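Local structure of putative phosphomethylpyrimidine kinase (Bacteroides thetaiotaomicron, 3MBH) at residues 44-49 against 53-58; 19-24 against 262-267; 221-226 against 268-273; 25-30 against 36-41. The protein probably transfers phosphate from ATP to pyridoxal, as a pyridoxal kinase of the ribokinase clan, and is seen here with pyridoxal bound. All coordinates share one frame; numbering follows the deposited sequence. Where two conformers were deposited one is given.

How the contacts relate
Contacts 1, 2 and 3 each touch the bound pyridoxal (PXL), through Leu46 and His49, Val22, and Asp225 respectively, while contact 4 packs the helix leading away from the pocket; the side chain of Val27 lies about 8 Å from the ligand. Contacts 2 and 3 are close neighbours, their centres about 6 Å apart, and are tied by the salt bridge Arg21 NH2 to Glu273 OE1 at 2.8 Å. Contact 1, its centre about 14 Å from that of contact 2, joins it through His49 NE2 and Arg267 O, 2.8 Å apart. Contacts 3 and 4 meet where Val26 and Ile30 pack on Thr226. All four reach the second subunit.

Contact 1. Residues 44-49 against 53-58; sequences AVLSNH and PGFSFL. With PXL (3-hydroxy-5-(hydroxymethyl)-2-methylisonicotinaldehyde), chain G.
The beta hairpin of strands 44-46 and 57-59 sets Val45 against Leu58 as an antiparallel hydrogen-bonded pair, Val45 N giving to Leu58 O at 2.8 Å and Leu58 N to Val45 O at 2.9 Å. Toward the turn, side chains take over. Ser56 N donates nearly straight (169°) to Ser47 OG at 3.1 Å; Ser47 N returns only a weak, bent bond to Ser56 OG, which a water links to Val45 O. Asn48 CG sits between its backbone N and carbonyl carbon (chi1 50°), which swings the amide toward Gly54: ND2 meets Gly54 O at 2.8 Å, in the carbonyl plane with an N-H...O angle of 174°, and also gives to His49 O. Ser47 OG donates to Asn48 OD1 at 2.6 Å from above the carbonyl plane, and these three bonds fix the turn of the amide. A leucine in place of Asn48 would probably leave Gly54 O and His49 O without this donor and Ser47 OG without its acceptor. Beside Phe57, Leu46 points the same way and puts CD2 at the ring edge, in plane; CD2 also lies 3.6 Å from C2A of PXL. His49, whose NE2 bonds to Arg267 O, brings CB to 3.5 Å from PXL O3. At the interface, Ser47 O takes a hydrogen bond from Trp71 NE1 of a second subunit. The hairpin extends the central sheet, and its Leu46 and His49 line the pyridoxal pocket.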
loop_
_atom_site.group_PDB
_atom_site.type_symbol
_atom_site.label_atom_id
_atom_site.label_comp_id
_atom_site.label_asym_id
_atom_site.label_seq_id
_atom_site.Cartn_x
_atom_site.Cartn_y
_atom_site.Cartn_z
ATOM N N ALA A 44 -26.050 25.972 3.993
ATOM C CA ALA A 44 -25.591 27.347 3.822
ATOM C C ALA A 44 -24.408 27.325 2.872
ATOM O O ALA A 44 -23.757 26.303 2.741
ATOM C CB ALA A 44 -25.160 27.998 5.153
ATOM N N VAL A 45 -24.137 28.465 2.255
ATOM C CA VAL A 45 -22.916 28.710 1.495
ATOM C C VAL A 45 -22.103 29.834 2.112
ATOM O O VAL A 45 -22.625 30.919 2.347
ATOM C CB VAL A 45 -23.224 28.997 0.041
ATOM C CG1 VAL A 45 -21.938 29.445 -0.734
ATOM C CG2 VAL A 45 -23.742 27.701 -0.560
ATOM N N LEU A 46 -20.844 29.563 2.403
ATOM C CA LEU A 46 -19.954 30.570 2.963
ATOM C C LEU A 46 -18.633 30.620 2.201
ATOM O O LEU A 46 -18.149 29.600 1.732
ATOM C CB LEU A 46 -19.677 30.284 4.466
ATOM C CG LEU A 46 -20.858 30.159 5.477
ATOM C CD1 LEU A 46 -21.499 28.753 5.489
ATOM C CD2 LEU A 46 -20.366 30.475 6.916
ATOM N N SER A 47 -17.997 31.793 2.183
ATOM C CA SER A 47 -16.670 31.975 1.630
ATOM C C SER A 47 -15.604 31.194 2.430
ATOM O O SER A 47 -14.555 30.759 1.880
ATOM C CB SER A 47 -16.320 33.470 1.643
ATOM O OG SER A 47 -16.324 34.038 2.956
ATOM N N ASN A 48 -15.876 31.054 3.727
ATOM C CA ASN A 48 -14.953 30.484 4.685
ATOM C C ASN A 48 -15.658 30.287 6.017
ATOM O O ASN A 48 -16.719 30.877 6.245
ATOM C CB ASN A 48 -13.744 31.404 4.871
ATOM C CG ASN A 48 -14.111 32.858 5.157
ATOM O OD1 ASN A 48 -14.085 33.714 4.252
ATOM N ND2 ASN A 48 -14.388 33.172 6.420
ATOM N N HIS A 49 -15.043 29.547 6.940
ATOM C CA HIS A 49 -15.726 29.284 8.205
ATOM C C HIS A 49 -15.861 30.566 9.039
ATOM O O HIS A 49 -15.221 31.604 8.751
ATOM C CB HIS A 49 -15.078 28.116 8.998
ATOM C CG HIS A 49 -13.663 28.372 9.427
ATOM N ND1 HIS A 49 -13.303 29.418 10.246
ATOM C CD2 HIS A 49 -12.522 27.717 9.130
ATOM C CE1 HIS A 49 -11.994 29.382 10.440
ATOM N NE2 HIS A 49 -11.494 28.367 9.761
ATOM N N PRO A 53 -12.270 36.454 10.774
ATOM C CA PRO A 53 -12.939 37.693 11.190
ATOM C C PRO A 53 -14.236 37.993 10.406
ATOM O O PRO A 53 -15.164 38.568 10.952
ATOM C CB PRO A 53 -11.887 38.777 10.966
ATOM C CG PRO A 53 -10.575 38.038 10.778
ATOM C CD PRO A 53 -10.865 36.645 10.374
ATOM N N GLY A 54 -14.343 37.565 9.162
ATOM C CA GLY A 54 -15.528 37.872 8.388
ATOM C C GLY A 54 -15.799 36.687 7.456
ATOM O O GLY A 54 -14.951 35.784 7.286
ATOM N N PHE A 55 -16.985 36.688 6.878
ATOM C CA PHE A 55 -17.361 35.663 5.957
ATOM C C PHE A 55 -18.601 36.110 5.205
ATOM O O PHE A 55 -19.397 36.850 5.746
ATOM C CB PHE A 55 -17.659 34.337 6.704
ATOM C CG PHE A 55 -18.608 34.499 7.867
ATOM C CD1 PHE A 55 -18.129 34.823 9.142
ATOM C CD2 PHE A 55 -19.944 34.314 7.697
ATOM C CE1 PHE A 55 -19.018 34.950 10.213
ATOM C CE2 PHE A 55 -20.828 34.450 8.765
ATOM C CZ PHE A 55 -20.373 34.814 10.000
ATOM N N SER A 56 -18.753 35.609 3.971
ATOM C CA SER A 56 -20.017 35.679 3.235
ATOM C C SER A 56 -20.910 34.585 3.771
ATOM O O SER A 56 -20.423 33.569 4.243
ATOM C CB SER A 56 -19.807 35.500 1.725
ATOM O OG SER A 56 -19.340 34.215 1.401
ATOM N N PHE A 57 -22.212 34.798 3.689
ATOM C CA PHE A 57 -23.146 33.834 4.210
ATOM C C PHE A 57 -24.445 33.836 3.385
ATOM O O PHE A 57 -25.072 34.860 3.219
ATOM C CB PHE A 57 -23.459 34.167 5.668
ATOM C CG PHE A 57 -24.342 33.176 6.317
ATOM C CD1 PHE A 57 -23.826 32.000 6.799
ATOM C CD2 PHE A 57 -25.718 33.371 6.372
ATOM C CE1 PHE A 57 -24.629 31.040 7.383
ATOM C CE2 PHE A 57 -26.541 32.409 6.949
ATOM C CZ PHE A 57 -25.997 31.254 7.469
ATOM N N LEU A 58 -24.826 32.674 2.867
ATOM C CA LEU A 58 -26.104 32.484 2.226
ATOM C C LEU A 58 -26.815 31.269 2.896
ATOM O O LEU A 58 -26.353 30.116 2.809
ATOM C CB LEU A 58 -25.935 32.225 0.734
ATOM C CG LEU A 58 -27.249 32.052 -0.055
ATOM C CD1 LEU A 58 -28.129 33.332 -0.134
ATOM C CD2 LEU A 58 -26.915 31.524 -1.429
HETATM O OP4 PXL G . -18.353 22.274 12.320
HETATM C C5A PXL G . -17.606 23.469 12.488
HETATM C C5 PXL G . -18.109 24.511 11.481
HETATM C C6 PXL G . -18.861 24.237 10.356
HETATM N N1 PXL G . -19.288 25.201 9.541
HETATM C C2 PXL G . -19.022 26.518 9.653
HETATM C C3 PXL G . -18.210 26.934 10.805
HETATM C C4 PXL G . -17.774 25.878 11.750
HETATM C C4A PXL G . -16.917 26.117 12.909
HETATM O O4A PXL G . -16.399 27.188 12.883
HETATM O O3 PXL G . -17.899 28.208 11.090
HETATM C C2A PXL G . -19.570 27.425 8.564
HETATM O O HOH W 1 -21.413 32.925 0.704
#

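Contact 2. Residues 19-24 against 262-267; sequences MGRVSL and YEYDNR. With PXL (3-hydroxy-5-(hydroxymethyl)-2-methylisonicotinaldehyde), chain G.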
loop_
_atom_site.group_PDB
_atom_site.type_symbol
_atom_site.label_atom_id
_atom_site.label_comp_id
_atom_site.label_asym_id
_atom_site.label_seq_id
_atom_site.Cartn_x
_atom_site.Cartn_y
_atom_site.Cartn_z
HETATM N N MSE A 19 -13.146 28.335 2.082
HETATM C CA MSE A 19 -11.830 28.221 2.705
HETATM C C MSE A 19 -12.034 27.765 4.148
HETATM O O MSE A 19 -13.109 27.874 4.708
HETATM C CB MSE A 19 -11.058 29.536 2.587
HETATM C CG MSE A 19 -10.108 29.568 1.364
HETATM SE SE MSE A 19 -8.626 28.394 1.944
HETATM C CE MSE A 19 -7.909 29.446 3.488
ATOM N N GLY A 20 -10.989 27.198 4.718
ATOM C CA GLY A 20 -11.055 26.529 5.970
ATOM C C GLY A 20 -11.391 25.096 5.694
ATOM O O GLY A 20 -11.956 24.747 4.646
ATOM N N ARG A 21 -11.099 24.233 6.637
ATOM C CA ARG A 21 -11.454 22.856 6.458
ATOM C C ARG A 21 -12.533 22.497 7.471
ATOM O O ARG A 21 -12.246 22.010 8.553
ATOM C CB ARG A 21 -10.226 21.979 6.571
ATOM C CG ARG A 21 -9.202 22.231 5.490
ATOM C CD ARG A 21 -8.045 21.306 5.742
ATOM N NE ARG A 21 -7.105 21.193 4.629
ATOM C CZ ARG A 21 -6.073 21.976 4.396
ATOM N NH1 ARG A 21 -5.829 23.032 5.148
ATOM N NH2 ARG A 21 -5.260 21.688 3.373
ATOM N N VAL A 22 -13.790 22.759 7.093
ATOM C CA VAL A 22 -14.941 22.499 7.922
ATOM C C VAL A 22 -15.985 21.821 7.051
ATOM O O VAL A 22 -15.878 21.796 5.826
ATOM C CB VAL A 22 -15.558 23.787 8.510
ATOM C CG1 VAL A 22 -14.579 24.447 9.532
ATOM C CG2 VAL A 22 -16.012 24.787 7.385
ATOM N N SER A 23 -16.969 21.252 7.698
ATOM C CA SER A 23 -18.248 20.923 7.065
ATOM C C SER A 23 -18.080 20.080 5.765
ATOM O O SER A 23 -17.315 19.101 5.756
ATOM C CB SER A 23 -19.090 22.182 6.893
ATOM O OG SER A 23 -18.443 23.179 6.104
ATOM N N LEU A 24 -18.793 20.389 4.686
ATOM C CA LEU A 24 -18.759 19.493 3.512
ATOM C C LEU A 24 -17.344 19.256 2.904
ATOM O O LEU A 24 -17.054 18.158 2.384
ATOM C CB LEU A 24 -19.728 19.965 2.389
ATOM C CG LEU A 24 -21.208 19.791 2.754
ATOM C CD1 LEU A 24 -22.074 20.506 1.642
ATOM C CD2 LEU A 24 -21.597 18.340 2.953
ATOM N N TYR A 262 6.661 24.974 10.702
ATOM C CA TYR A 262 6.713 26.165 9.852
ATOM C C TYR A 262 5.531 27.019 10.172
ATOM O O TYR A 262 4.640 26.578 10.922
ATOM C CB TYR A 262 6.709 25.797 8.374
ATOM C CG TYR A 262 5.481 25.105 7.970
ATOM C CD1 TYR A 262 5.249 23.789 8.372
ATOM C CD2 TYR A 262 4.504 25.766 7.187
ATOM C CE1 TYR A 262 4.059 23.138 8.009
ATOM C CE2 TYR A 262 3.332 25.112 6.796
ATOM C CZ TYR A 262 3.144 23.796 7.226
ATOM O OH TYR A 262 2.030 23.126 6.867
ATOM N N GLU A 263 5.550 28.237 9.640
ATOM C CA GLU A 263 4.565 29.204 10.016
ATOM C C GLU A 263 3.244 28.841 9.374
ATOM O O GLU A 263 3.126 28.735 8.181
ATOM C CB GLU A 263 5.015 30.647 9.763
ATOM C CG GLU A 263 5.745 31.183 11.038
ATOM C CD GLU A 263 5.875 32.693 11.097
ATOM O OE1 GLU A 263 5.234 33.383 10.249
ATOM O OE2 GLU A 263 6.616 33.175 12.003
ATOM N N TYR A 264 2.270 28.531 10.205
ATOM C CA TYR A 264 1.050 27.936 9.721
ATOM C C TYR A 264 -0.077 28.733 10.336
ATOM O O TYR A 264 -0.023 29.102 11.498
ATOM C CB TYR A 264 0.986 26.447 10.126
ATOM C CG TYR A 264 -0.213 25.735 9.544
ATOM C CD1 TYR A 264 -0.209 25.350 8.227
ATOM C CD2 TYR A 264 -1.366 25.505 10.298
ATOM C CE1 TYR A 264 -1.329 24.718 7.657
ATOM C CE2 TYR A 264 -2.489 24.861 9.740
ATOM C CZ TYR A 264 -2.454 24.459 8.416
ATOM O OH TYR A 264 -3.524 23.845 7.802
ATOM N N ASP A 265 -1.087 29.027 9.546
ATOM C CA ASP A 265 -2.304 29.666 10.027
ATOM C C ASP A 265 -3.284 28.586 10.407
ATOM O O ASP A 265 -3.968 28.029 9.538
ATOM C CB ASP A 265 -2.899 30.541 8.921
ATOM C CG ASP A 265 -4.131 31.274 9.347
ATOM O OD1 ASP A 265 -4.615 31.125 10.491
ATOM O OD2 ASP A 265 -4.661 32.010 8.496
ATOM N N ASN A 266 -3.329 28.290 11.702
ATOM C CA ASN A 266 -4.158 27.233 12.248
ATOM C C ASN A 266 -5.625 27.379 11.905
ATOM O O ASN A 266 -6.357 26.413 11.984
ATOM C CB ASN A 266 -4.037 27.138 13.761
ATOM C CG ASN A 266 -2.677 26.704 14.231
ATOM O OD1 ASN A 266 -1.795 26.322 13.462
ATOM N ND2 ASN A 266 -2.503 26.747 15.542
ATOM N N ARG A 267 -6.060 28.558 11.485
ATOM C CA ARG A 267 -7.450 28.673 11.057
ATOM C C ARG A 267 -7.721 27.860 9.771
ATOM O O ARG A 267 -8.871 27.570 9.447
ATOM C CB ARG A 267 -7.851 30.127 10.864
ATOM C CG ARG A 267 -7.786 30.959 12.175
ATOM C CD ARG A 267 -7.884 32.471 11.876
ATOM N NE ARG A 267 -6.908 32.905 10.915
ATOM C CZ ARG A 267 -6.809 34.155 10.445
ATOM N NH1 ARG A 267 -7.656 35.097 10.820
ATOM N NH2 ARG A 267 -5.893 34.432 9.539
HETATM O OP4 PXL G . -18.353 22.274 12.320
HETATM C C5A PXL G . -17.606 23.469 12.488
HETATM C C5 PXL G . -18.109 24.511 11.481
HETATM C C6 PXL G . -18.861 24.237 10.356
HETATM N N1 PXL G . -19.288 25.201 9.541
HETATM C C2 PXL G . -19.022 26.518 9.653
HETATM C C3 PXL G . -18.210 26.934 10.805
HETATM C C4 PXL G . -17.774 25.878 11.750
HETATM C C4A PXL G . -16.917 26.117 12.909
HETATM O O4A PXL G . -16.399 27.188 12.883
HETATM O O3 PXL G . -17.899 28.208 11.090
HETATM C C2A PXL G . -19.570 27.425 8.564
HETATM O O HOH W 2 -3.506 24.775 5.002
HETATM O O HOH W 3 -10.444 25.050 9.118
#
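Gly20 and Arg267 approach to 6.6 Å between CA atoms, where the loop after strand 9-17 passes the short 3-10 segment, entered through an Asx turn at Asp265. The positive phi of Gly20 (89°) would jam a CB against the carbonyl oxygen of the preceding residue. No direct bond joins the two backbones: a water accepts from Arg21 N at 2.7 Å and donates to Arg267 O. A second water, in the guanidinium plane of Arg21, accepts from NH1 and gives to Tyr264 OH. Arg21 NH1 and Tyr264 OH are 3.6 Å apart, the guanidinium and the tyrosine ring 29° from coplanar. An extended chain from CG to NE carries the guanidinium to Glu273, with which NH2 forms a salt bridge, and to Glu268 O, bound by NH1; Tyr264 OH bonds to Gly269 O. On the pocket side Val22 lies against the pyridine ring, CB 3.8 Å from PXL C6. Asp265 OD1 takes Arg267 N from above the carboxylate plane, while the side chain of Arg267 folds back side-on, NE to OD1 on its syn lone pair at 2.9 Å and NH2 to OD2 at 2.9 Å.

Contact 3. Residues 221-226 against 268-273; sequences PGTGDT and EGILLE. With PXL (3-hydroxy-5-(hydroxymethyl)-2-methylisonicotinaldehyde), chain G.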
loop_
_atom_site.group_PDB
_atom_site.type_symbol
_atom_site.label_atom_id
_atom_site.label_comp_id
_atom_site.label_asym_id
_atom_site.label_seq_id
_atom_site.Cartn_x
_atom_site.Cartn_y
_atom_site.Cartn_z
ATOM N N PRO A 221 -10.052 24.910 13.630
ATOM C CA PRO A 221 -11.443 24.903 13.285
ATOM C C PRO A 221 -11.736 23.743 12.357
ATOM O O PRO A 221 -10.895 23.418 11.500
ATOM C CB PRO A 221 -11.611 26.224 12.549
ATOM C CG PRO A 221 -10.613 27.103 13.236
ATOM C CD PRO A 221 -9.432 26.180 13.243
ATOM N N GLY A 222 -12.882 23.109 12.599
ATOM C CA GLY A 222 -13.367 21.992 11.832
ATOM C C GLY A 222 -12.872 20.643 12.283
ATOM O O GLY A 222 -13.162 19.650 11.643
ATOM N N THR A 223 -12.124 20.585 13.381
ATOM C CA THR A 223 -11.662 19.276 13.857
ATOM C C THR A 223 -12.810 18.389 14.347
ATOM O O THR A 223 -12.704 17.167 14.308
ATOM C CB THR A 223 -10.641 19.449 14.961
ATOM O OG1 THR A 223 -9.459 20.086 14.426
ATOM C CG2 THR A 223 -10.284 18.094 15.571
ATOM N N GLY A 224 -13.908 19.000 14.800
ATOM C CA GLY A 224 -15.122 18.245 15.117
ATOM C C GLY A 224 -15.753 17.580 13.883
ATOM O O GLY A 224 -16.288 16.491 13.964
ATOM N N ASP A 225 -15.673 18.251 12.733
ATOM C CA ASP A 225 -16.137 17.688 11.509
ATOM C C ASP A 225 -15.237 16.538 11.059
ATOM O O ASP A 225 -15.731 15.506 10.591
ATOM C CB ASP A 225 -16.273 18.751 10.412
ATOM C CG ASP A 225 -17.220 19.884 10.799
ATOM O OD1 ASP A 225 -18.334 19.631 11.352
ATOM O OD2 ASP A 225 -16.808 21.044 10.562
ATOM N N THR A 226 -13.934 16.674 11.235
ATOM C CA THR A 226 -13.017 15.574 10.895
ATOM C C THR A 226 -13.261 14.405 11.838
ATOM O O THR A 226 -13.398 13.261 11.400
ATOM C CB THR A 226 -11.550 16.002 11.009
ATOM O OG1 THR A 226 -11.288 16.974 10.021
ATOM C CG2 THR A 226 -10.599 14.811 10.823
ATOM N N GLU A 268 -6.678 27.484 9.035
ATOM C CA GLU A 268 -6.863 26.704 7.781
ATOM C C GLU A 268 -7.220 25.266 8.091
ATOM O O GLU A 268 -7.631 24.523 7.190
ATOM C CB GLU A 268 -5.645 26.828 6.868
ATOM C CG GLU A 268 -5.529 28.220 6.284
ATOM C CD GLU A 268 -4.356 28.435 5.382
ATOM O OE1 GLU A 268 -3.759 27.438 4.944
ATOM O OE2 GLU A 268 -4.027 29.608 5.092
ATOM N N GLY A 269 -7.058 24.849 9.356
ATOM C CA GLY A 269 -7.392 23.501 9.754
ATOM C C GLY A 269 -6.232 22.533 9.781
ATOM O O GLY A 269 -5.070 22.890 9.483
ATOM N N ILE A 270 -6.552 21.302 10.119
ATOM C CA ILE A 270 -5.598 20.191 9.944
ATOM C C ILE A 270 -5.172 20.019 8.502
ATOM O O ILE A 270 -5.889 20.468 7.583
ATOM C CB ILE A 270 -6.125 18.878 10.565
ATOM C CG1 ILE A 270 -7.308 18.306 9.780
ATOM C CG2 ILE A 270 -6.490 19.173 12.002
ATOM C CD1 ILE A 270 -7.583 16.813 9.995
ATOM N N LEU A 271 -3.976 19.477 8.272
ATOM C CA LEU A 271 -3.551 19.248 6.896
ATOM C C LEU A 271 -4.123 17.938 6.350
ATOM O O LEU A 271 -3.400 16.943 6.159
ATOM C CB LEU A 271 -2.057 19.294 6.727
ATOM C CG LEU A 271 -1.412 20.632 6.498
ATOM C CD1 LEU A 271 0.059 20.369 6.202
ATOM C CD2 LEU A 271 -2.064 21.473 5.392
ATOM N N LEU A 272 -5.428 17.987 6.122
ATOM C CA LEU A 272 -6.229 16.861 5.733
ATOM C C LEU A 272 -5.629 16.088 4.549
ATOM O O LEU A 272 -5.413 14.869 4.628
ATOM C CB LEU A 272 -7.669 17.355 5.419
ATOM C CG LEU A 272 -8.601 16.180 5.099
ATOM C CD1 LEU A 272 -8.639 15.146 6.309
ATOM C CD2 LEU A 272 -9.991 16.710 4.802
ATOM N N GLU A 273 -5.305 16.799 3.468
ATOM C CA GLU A 273 -4.849 16.126 2.232
ATOM C C GLU A 273 -3.569 15.471 2.380
ATOM O O GLU A 273 -3.275 14.461 1.723
ATOM C CB GLU A 273 -4.856 17.067 1.019
ATOM C CG GLU A 273 -6.267 17.500 0.688
ATOM C CD GLU A 273 -6.800 18.559 1.547
ATOM O OE1 GLU A 273 -6.014 19.164 2.356
ATOM O OE2 GLU A 273 -8.017 18.808 1.425
HETATM O OP4 PXL G . -18.353 22.274 12.320
HETATM C C5A PXL G . -17.606 23.469 12.488
HETATM C C5 PXL G . -18.109 24.511 11.481
HETATM C C6 PXL G . -18.861 24.237 10.356
HETATM N N1 PXL G . -19.288 25.201 9.541
HETATM C C2 PXL G . -19.022 26.518 9.653
HETATM C C3 PXL G . -18.210 26.934 10.805
HETATM C C4 PXL G . -17.774 25.878 11.750
HETATM C C4A PXL G . -16.917 26.117 12.909
HETATM O O4A PXL G . -16.399 27.188 12.883
HETATM O O3 PXL G . -17.899 28.208 11.090
HETATM C C2A PXL G . -19.570 27.425 8.564
HETATM O O HOH W 4 -9.368 21.215 11.088
#
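Asp225 OD2 is gripped by two donors, PXL OP4 at 2.6 Å and the backbone N of Ser23, and thereby joins the ligand to the loop of contact 2. Asp225 lies in the first turn of helix 223-236, within a Gly-Thr-Gly-Asp sequence consistent with the ribokinase-clan signature; Thr226 N bonds to Gly222 O at 3.1 Å in this turn. Behind it the segment 268-273 packs without a direct polar bond. Pro221 O and Ile270 N share a water, which donates to the carbonyl at 2.7 Å and accepts from the amide. Ile270 carries the apolar part: with CG1 between its backbone N and carbonyl carbon (chi1 70°), CD1 meets Thr226 tip to tip, 3.7 Å from both OG1 and CG2. In one of its two conformers Thr223 also lies near Ile270 CG2. Replacing Asp225 by alanine is likely to leave PXL OP4 and Ser23 N without the acceptor they share. Since OP4 belongs to the hydroxymethyl group that pyridoxal kinases phosphorylate, the bond from OP4 probably presents that hydroxyl for reaction, while Ile270 packs against the same helical turn by apolar contact.

Contact 4. Residues 25-30 against 36-41; sequences TVVIPI and FQVCPL
Val27 is the first residue of the helical segment 25-30 to meet strand 37-40, its CG1 4.3 Å from Val38 CG1 and its carbonyl oxygen 3.9 Å from Val38 CG2. Ile28 follows and makes the closest approach, CG1 to Val38 CG1 at 3.6 Å, the two side chains crossing obliquely. Val38 thus divides its branches: CG1, anti to the backbone N (chi1 174°), lies against Ile28, and CG2 turns to the helix backbone, 4.1 Å from Ile28 CA. Pro29 has no N-H to give to the turn before, and the helix kinks there; its CB points away from the strand, and the residue packs on Ile28 of a second subunit. At Ile30 the helical bonding resumes, with N to Val26 O at 3.2 Å, and its side chain packs on Ser229 of helix 223-236. Val38 also touches Ala12 of strand 9-17, to which strand 37-40 pairs in parallel. This helix-on-sheet packing completes a beta-alpha-beta crossover, strand 9-17, helix 24-33 and strand 37-40, of the kind from which the ribokinase fold is built.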
loop_
_atom_site.group_PDB
_atom_site.type_symbol
_atom_site.label_atom_id
_atom_site.label_comp_id
_atom_site.label_asym_id
_atom_site.label_seq_id
_atom_site.Cartn_x
_atom_site.Cartn_y
_atom_site.Cartn_z
ATOM N N THR A 25 -16.473 20.253 2.965
ATOM C CA THR A 25 -15.160 20.123 2.368
ATOM C C THR A 25 -14.269 19.224 3.229
ATOM O O THR A 25 -13.163 18.902 2.811
ATOM C CB THR A 25 -14.478 21.466 2.107
ATOM O OG1 THR A 25 -14.409 22.230 3.320
ATOM C CG2 THR A 25 -15.217 22.248 1.062
ATOM N N VAL A 26 -14.771 18.779 4.390
ATOM C CA VAL A 26 -14.088 17.765 5.205
ATOM C C VAL A 26 -14.834 16.428 5.075
ATOM O O VAL A 26 -14.219 15.376 4.903
ATOM C CB VAL A 26 -14.027 18.325 6.663
ATOM C CG1 VAL A 26 -13.853 17.267 7.686
ATOM C CG2 VAL A 26 -12.885 19.413 6.749
ATOM N N VAL A 27 -16.161 16.466 5.191
ATOM C CA VAL A 27 -17.006 15.280 5.187
ATOM C C VAL A 27 -16.915 14.527 3.875
ATOM O O VAL A 27 -16.832 13.312 3.867
ATOM C CB VAL A 27 -18.499 15.670 5.451
ATOM C CG1 VAL A 27 -19.410 14.451 5.331
ATOM C CG2 VAL A 27 -18.649 16.335 6.836
ATOM N N ILE A 28 -16.910 15.243 2.753
ATOM C CA ILE A 28 -16.870 14.583 1.439
ATOM C C ILE A 28 -15.539 13.796 1.216
ATOM O O ILE A 28 -15.568 12.585 0.996
ATOM C CB ILE A 28 -17.178 15.555 0.266
ATOM C CG1 ILE A 28 -18.646 15.960 0.320
ATOM C CG2 ILE A 28 -16.852 14.894 -1.052
ATOM C CD1 ILE A 28 -18.972 17.261 -0.565
ATOM N N PRO A 29 -14.386 14.443 1.352
ATOM C CA PRO A 29 -13.128 13.687 1.138
ATOM C C PRO A 29 -12.898 12.523 2.103
ATOM O O PRO A 29 -12.423 11.444 1.692
ATOM C CB PRO A 29 -12.024 14.744 1.316
ATOM C CG PRO A 29 -12.657 15.967 1.678
ATOM C CD PRO A 29 -14.137 15.860 1.636
ATOM N N ILE A 30 -13.223 12.720 3.380
ATOM C CA ILE A 30 -12.995 11.661 4.369
ATOM C C ILE A 30 -13.908 10.449 4.081
ATOM O O ILE A 30 -13.432 9.325 3.911
ATOM C CB ILE A 30 -13.220 12.161 5.766
ATOM C CG1 ILE A 30 -12.090 13.155 6.116
ATOM C CG2 ILE A 30 -13.325 10.925 6.771
ATOM C CD1 ILE A 30 -12.199 13.784 7.551
ATOM N N PHE A 36 -17.559 5.531 1.008
ATOM C CA PHE A 36 -18.976 5.882 1.039
ATOM C C PHE A 36 -19.224 7.002 0.079
ATOM O O PHE A 36 -18.352 7.852 -0.086
ATOM C CB PHE A 36 -19.392 6.286 2.447
ATOM C CG PHE A 36 -19.124 5.212 3.438
ATOM C CD1 PHE A 36 -19.930 4.085 3.465
ATOM C CD2 PHE A 36 -18.017 5.266 4.270
ATOM C CE1 PHE A 36 -19.649 3.043 4.325
ATOM C CE2 PHE A 36 -17.732 4.251 5.112
ATOM C CZ PHE A 36 -18.547 3.136 5.159
ATOM N N GLN A 37 -20.369 6.971 -0.606
ATOM C CA GLN A 37 -20.794 8.122 -1.395
ATOM C C GLN A 37 -21.490 9.144 -0.464
ATOM O O GLN A 37 -22.369 8.765 0.295
ATOM C CB GLN A 37 -21.769 7.710 -2.512
ATOM C CG GLN A 37 -22.238 8.924 -3.294
ATOM C CD GLN A 37 -23.184 8.565 -4.444
ATOM O OE1 GLN A 37 -23.639 7.457 -4.539
ATOM N NE2 GLN A 37 -23.421 9.513 -5.338
ATOM N N VAL A 38 -21.063 10.400 -0.521
ATOM C CA VAL A 38 -21.606 11.469 0.271
ATOM C C VAL A 38 -22.497 12.303 -0.648
ATOM O O VAL A 38 -22.072 12.745 -1.740
ATOM C CB VAL A 38 -20.519 12.347 0.819
ATOM C CG1 VAL A 38 -21.097 13.550 1.535
ATOM C CG2 VAL A 38 -19.564 11.523 1.697
ATOM N N CYS A 39 -23.736 12.467 -0.216
ATOM C CA CYS A 39 -24.775 13.186 -0.933
ATOM C C CYS A 39 -25.115 14.418 -0.118
ATOM O O CYS A 39 -25.862 14.346 0.879
ATOM C CB CYS A 39 -25.989 12.320 -1.112
ATOM S SG CYS A 39 -25.743 10.914 -2.151
ATOM N N PRO A 40 -24.599 15.574 -0.541
ATOM C CA PRO A 40 -24.790 16.795 0.248
ATOM C C PRO A 40 -26.217 17.373 0.201
ATOM O O PRO A 40 -26.814 17.475 -0.900
ATOM C CB PRO A 40 -23.827 17.801 -0.385
ATOM C CG PRO A 40 -23.579 17.268 -1.786
ATOM C CD PRO A 40 -23.733 15.776 -1.712
ATOM N N LEU A 41 -26.726 17.696 1.392
ATOM C CA LEU A 41 -27.900 18.546 1.606
ATOM C C LEU A 41 -27.359 19.813 2.266
ATOM O O LEU A 41 -27.272 19.885 3.468
ATOM C CB LEU A 41 -28.908 17.891 2.531
ATOM C CG LEU A 41 -30.240 18.641 2.708
ATOM C CD1 LEU A 41 -30.905 18.859 1.349
ATOM C CD2 LEU A 41 -31.143 17.867 3.689
#